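Local coordinates for protein phenylalanine--tRNA ligase beta subunit (PDB 2CXI) that forms, with the alpha subunit, the enzyme that charges tRNA(Phe) with phenylalanine; this N-terminal fragment carries the B3/4 editing domain, at residues I150-K161 with K196-E206. Sequence-based numbering, arbitrary orientation.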
loop_
_atom_site.group_PDB
_atom_site.type_symbol
_atom_site.label_atom_id
_atom_site.label_comp_id
_atom_site.label_asym_id
_atom_site.label_seq_id
_atom_site.Cartn_x
_atom_site.Cartn_y
_atom_site.Cartn_z
ATOM N N ILE A 150 -1.138 -15.352 9.567
ATOM C CA ILE A 150 -2.033 -14.163 9.627
ATOM C C ILE A 150 -1.569 -13.127 8.616
ATOM O O ILE A 150 -0.424 -13.173 8.203
ATOM C CB ILE A 150 -2.120 -13.574 11.068
ATOM C CG1 ILE A 150 -0.762 -12.947 11.466
ATOM C CG2 ILE A 150 -2.715 -14.665 12.057
ATOM C CD1 ILE A 150 -0.693 -12.259 12.886
ATOM N N LYS A 151 -2.460 -12.218 8.221
ATOM C CA LYS A 151 -2.114 -11.181 7.250
ATOM C C LYS A 151 -2.218 -9.796 7.878
ATOM O O LYS A 151 -3.319 -9.273 8.076
ATOM C CB LYS A 151 -2.980 -11.278 5.992
ATOM C CG LYS A 151 -2.509 -10.350 4.855
ATOM C CD LYS A 151 -3.474 -10.475 3.638
ATOM C CE LYS A 151 -2.936 -9.757 2.427
ATOM N NZ LYS A 151 -3.692 -10.166 1.158
ATOM N N PRO A 152 -1.065 -9.203 8.128
ATOM C CA PRO A 152 -0.975 -7.853 8.693
ATOM C C PRO A 152 -1.349 -6.797 7.578
ATOM O O PRO A 152 -1.297 -7.137 6.388
ATOM C CB PRO A 152 0.487 -7.752 9.089
ATOM C CG PRO A 152 1.209 -8.609 8.030
ATOM C CD PRO A 152 0.258 -9.785 7.822
ATOM N N PRO A 153 -1.764 -5.578 7.925
ATOM C CA PRO A 153 -1.855 -5.067 9.306
ATOM C C PRO A 153 -2.873 -5.814 10.170
ATOM O O PRO A 153 -3.806 -6.469 9.637
ATOM C CB PRO A 153 -2.339 -3.614 9.079
ATOM C CG PRO A 153 -1.652 -3.243 7.806
ATOM C CD PRO A 153 -1.892 -4.467 6.940
ATOM N N ILE A 154 -2.708 -5.692 11.490
ATOM C CA ILE A 154 -3.632 -6.358 12.446
ATOM C C ILE A 154 -4.445 -5.275 13.154
ATOM O O ILE A 154 -3.925 -4.182 13.409
ATOM C CB ILE A 154 -2.842 -7.258 13.476
ATOM C CG1 ILE A 154 -1.909 -8.249 12.751
ATOM C CG2 ILE A 154 -3.818 -7.956 14.433
ATOM C CD1 ILE A 154 -2.586 -9.249 11.801
ATOM N N TYR A 155 -5.702 -5.573 13.444
ATOM C CA TYR A 155 -6.643 -4.643 14.106
ATOM C C TYR A 155 -7.159 -5.206 15.423
ATOM O O TYR A 155 -7.665 -6.291 15.444
ATOM C CB TYR A 155 -7.839 -4.392 13.175
ATOM C CG TYR A 155 -7.395 -3.767 11.885
ATOM C CD1 TYR A 155 -6.928 -4.550 10.838
ATOM C CD2 TYR A 155 -7.399 -2.371 11.740
ATOM C CE1 TYR A 155 -6.474 -3.963 9.630
ATOM C CE2 TYR A 155 -6.967 -1.784 10.592
ATOM C CZ TYR A 155 -6.506 -2.573 9.536
ATOM O OH TYR A 155 -6.084 -1.940 8.380
ATOM N N TYR A 156 -6.966 -4.466 16.510
ATOM C CA TYR A 156 -7.601 -4.763 17.781
ATOM C C TYR A 156 -8.762 -3.746 17.914
ATOM O O TYR A 156 -8.527 -2.537 18.085
ATOM C CB TYR A 156 -6.552 -4.640 18.897
ATOM C CG TYR A 156 -7.111 -4.790 20.286
ATOM C CD1 TYR A 156 -7.994 -5.828 20.602
ATOM C CD2 TYR A 156 -6.709 -3.915 21.305
ATOM C CE1 TYR A 156 -8.505 -5.951 21.898
ATOM C CE2 TYR A 156 -7.186 -4.057 22.598
ATOM C CZ TYR A 156 -8.099 -5.072 22.870
ATOM O OH TYR A 156 -8.605 -5.173 24.141
ATOM N N LYS A 157 -9.982 -4.222 17.727
ATOM C CA LYS A 157 -11.130 -3.335 17.520
ATOM C C LYS A 157 -12.358 -3.615 18.384
ATOM O O LYS A 157 -12.531 -4.715 18.914
ATOM C CB LYS A 157 -11.544 -3.342 16.024
ATOM C CG LYS A 157 -12.146 -4.691 15.558
ATOM C CD LYS A 157 -12.714 -4.537 14.167
ATOM C CE LYS A 157 -13.395 -5.837 13.729
ATOM N NZ LYS A 157 -14.578 -5.616 12.779
ATOM N N ALA A 158 -13.222 -2.602 18.497
ATOM C CA ALA A 158 -14.528 -2.774 19.099
ATOM C C ALA A 158 -15.415 -3.354 18.001
ATOM O O ALA A 158 -15.580 -2.736 16.970
ATOM C CB ALA A 158 -15.073 -1.411 19.588
ATOM N N ALA A 159 -15.937 -4.548 18.237
ATOM C CA ALA A 159 -16.795 -5.266 17.296
ATOM C C ALA A 159 -18.267 -5.337 17.740
ATOM O O ALA A 159 -18.577 -5.472 18.937
ATOM C CB ALA A 159 -16.266 -6.679 17.103
ATOM N N GLU A 160 -19.151 -5.298 16.740
ATOM C CA GLU A 160 -20.560 -5.640 16.897
ATOM C C GLU A 160 -20.711 -7.050 17.466
ATOM O O GLU A 160 -19.948 -7.963 17.124
ATOM C CB GLU A 160 -21.280 -5.566 15.535
ATOM C CG GLU A 160 -21.240 -4.197 14.844
ATOM C CD GLU A 160 -22.137 -3.148 15.515
ATOM O OE1 GLU A 160 -22.965 -3.501 16.394
ATOM O OE2 GLU A 160 -22.007 -1.949 15.180
ATOM N N LYS A 161 -21.721 -7.213 18.316
ATOM C CA LYS A 161 -21.998 -8.480 18.976
ATOM C C LYS A 161 -22.497 -9.587 18.018
ATOM O O LYS A 161 -22.535 -10.768 18.393
ATOM C CB LYS A 161 -23.016 -8.262 20.094
ATOM C CG LYS A 161 -22.564 -7.292 21.152
ATOM C CD LYS A 161 -23.518 -7.240 22.318
ATOM C CE LYS A 161 -23.119 -6.092 23.217
ATOM N NZ LYS A 161 -23.578 -6.240 24.626
ATOM N N LYS A 196 -21.011 -4.445 27.815
ATOM C CA LYS A 196 -20.561 -3.319 26.978
ATOM C C LYS A 196 -21.280 -3.340 25.638
ATOM O O LYS A 196 -21.886 -4.347 25.260
ATOM C CB LYS A 196 -19.050 -3.358 26.776
ATOM C CG LYS A 196 -18.252 -3.534 28.073
ATOM C CD LYS A 196 -18.490 -2.416 29.117
ATOM C CE LYS A 196 -17.970 -1.058 28.677
ATOM N NZ LYS A 196 -18.013 -0.064 29.815
ATOM N N GLN A 197 -21.238 -2.217 24.931
ATOM C CA GLN A 197 -21.912 -2.107 23.652
ATOM C C GLN A 197 -21.222 -2.940 22.571
ATOM O O GLN A 197 -21.888 -3.467 21.684
ATOM C CB GLN A 197 -21.966 -0.646 23.242
ATOM C CG GLN A 197 -22.992 -0.340 22.186
ATOM C CD GLN A 197 -22.790 1.030 21.597
ATOM O OE1 GLN A 197 -22.060 1.870 22.170
ATOM N NE2 GLN A 197 -23.423 1.273 20.444
ATOM N N PHE A 198 -19.888 -3.042 22.651
ATOM C CA PHE A 198 -19.080 -3.768 21.656
ATOM C C PHE A 198 -18.140 -4.735 22.379
ATOM O O PHE A 198 -17.837 -4.536 23.570
ATOM C CB PHE A 198 -18.258 -2.807 20.797
ATOM C CG PHE A 198 -19.078 -1.755 20.110
ATOM C CD1 PHE A 198 -20.037 -2.109 19.159
ATOM C CD2 PHE A 198 -18.906 -0.409 20.427
ATOM C CE1 PHE A 198 -20.832 -1.126 18.544
ATOM C CE2 PHE A 198 -19.683 0.594 19.805
ATOM C CZ PHE A 198 -20.645 0.224 18.854
ATOM N N TYR A 199 -17.718 -5.798 21.694
ATOM C CA TYR A 199 -16.702 -6.713 22.276
ATOM C C TYR A 199 -15.366 -6.556 21.549
ATOM O O TYR A 199 -15.349 -6.262 20.338
ATOM C CB TYR A 199 -17.158 -8.175 22.236
ATOM C CG TYR A 199 -18.487 -8.474 22.896
ATOM C CD1 TYR A 199 -18.964 -7.701 23.968
ATOM C CD2 TYR A 199 -19.268 -9.546 22.450
ATOM C CE1 TYR A 199 -20.180 -7.982 24.573
ATOM C CE2 TYR A 199 -20.480 -9.848 23.058
ATOM C CZ TYR A 199 -20.935 -9.041 24.112
ATOM O OH TYR A 199 -22.120 -9.341 24.720
ATOM N N PRO A 200 -14.248 -6.716 22.266
ATOM C CA PRO A 200 -12.931 -6.582 21.630
ATOM C C PRO A 200 -12.724 -7.752 20.665
ATOM O O PRO A 200 -13.063 -8.899 20.988
ATOM C CB PRO A 200 -11.934 -6.681 22.815
ATOM C CG PRO A 200 -12.785 -6.540 24.084
ATOM C CD PRO A 200 -14.143 -7.052 23.707
ATOM N N LEU A 201 -12.187 -7.450 19.496
ATOM C CA LEU A 201 -11.869 -8.476 18.528
ATOM C C LEU A 201 -10.470 -8.189 17.949
ATOM O O LEU A 201 -10.139 -7.049 17.638
ATOM C CB LEU A 201 -12.936 -8.485 17.418
ATOM C CG LEU A 201 -13.258 -9.826 16.777
ATOM C CD1 LEU A 201 -13.783 -10.797 17.848
ATOM C CD2 LEU A 201 -14.322 -9.611 15.675
ATOM N N LEU A 202 -9.667 -9.233 17.831
ATOM C CA LEU A 202 -8.350 -9.145 17.181
ATOM C C LEU A 202 -8.457 -9.819 15.803
ATOM O O LEU A 202 -8.720 -11.004 15.729
ATOM C CB LEU A 202 -7.308 -9.881 18.041
ATOM C CG LEU A 202 -5.826 -9.726 17.653
ATOM C CD1 LEU A 202 -5.322 -8.204 17.590
ATOM C CD2 LEU A 202 -4.942 -10.636 18.557
ATOM N N ILE A 203 -8.271 -9.052 14.734
ATOM C CA ILE A 203 -8.649 -9.489 13.385
ATOM C C ILE A 203 -7.595 -9.057 12.373
ATOM O O ILE A 203 -6.948 -7.982 12.544
ATOM C CB ILE A 203 -10.090 -8.950 13.033
ATOM C CG1 ILE A 203 -10.558 -9.484 11.667
ATOM C CG2 ILE A 203 -10.151 -7.469 12.950
ATOM C CD1 ILE A 203 -12.099 -9.415 11.481
ATOM N N ASP A 204 -7.354 -9.876 11.353
ATOM C CA ASP A 204 -6.297 -9.512 10.443
ATOM C C ASP A 204 -6.890 -8.781 9.229
ATOM O O ASP A 204 -8.107 -8.510 9.182
ATOM C CB ASP A 204 -5.358 -10.677 10.077
ATOM C CG ASP A 204 -5.957 -11.667 9.045
ATOM O OD1 ASP A 204 -7.076 -11.450 8.528
ATOM O OD2 ASP A 204 -5.336 -12.699 8.704
ATOM N N SER A 205 -6.014 -8.438 8.292
ATOM C CA SER A 205 -6.398 -7.557 7.156
ATOM C C SER A 205 -7.326 -8.155 6.127
ATOM O O SER A 205 -7.905 -7.425 5.313
ATOM C CB SER A 205 -5.152 -7.058 6.479
ATOM O OG SER A 205 -4.727 -6.016 7.305
ATOM N N GLU A 206 -7.478 -9.468 6.159
ATOM C CA GLU A 206 -8.506 -10.111 5.364
ATOM C C GLU A 206 -9.733 -10.546 6.148
ATOM O O GLU A 206 -10.518 -11.361 5.668
ATOM C CB GLU A 206 -7.905 -11.311 4.670
ATOM C CG GLU A 206 -7.311 -10.971 3.309
ATOM C CD GLU A 206 -6.641 -12.169 2.700
ATOM O OE1 GLU A 206 -7.282 -13.240 2.704
ATOM O OE2 GLU A 206 -5.471 -12.048 2.264
HETATM O O HOH W 1 -5.434 -3.314 6.266
#
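Lys161 turns its CG anti to its own carbonyl carbon (chi1 -60°) and then runs extended, which carries the chain across one face of the Tyr199 ring in a CH-pi contact, CG 4.0 Å from the ring centroid. Beyond the ring, Lys161 NZ donates to Lys196 O at 2.6 Å, almost in line with that carbonyl. Cut back to alanine, this position would probably lose the chain over the Tyr199 face and leave Lys196 O without its ammonium donor. Between the ends, Tyr155, Lys157 and Ala159 pair with Ile203, Leu201 and Tyr199 through two backbone hydrogen bonds each, a regular antiparallel pairing. Tyr156 lies alongside Pro200, its CE1 3.6 Å from Pro200 CB, while its hydroxyl bonds to Arg101. At the other end, Asp204 OD2 takes Lys151 N at 3.0 Å from above the carboxylate plane, and OD1 accepts Glu206 N in an Asx turn. Ser205 OG donates to Pro153 O, just after a cis peptide bond, and a water links that hydroxyl to Tyr155 OH, which also bonds to Ser18 of the second subunit. In the mixed sheet, strand 154-159 runs between strand 84-93, parallel to it, and strand 199-204; strand 209-212 continues beyond the latter, and helix 176-182 packs on Ala159 and Tyr199.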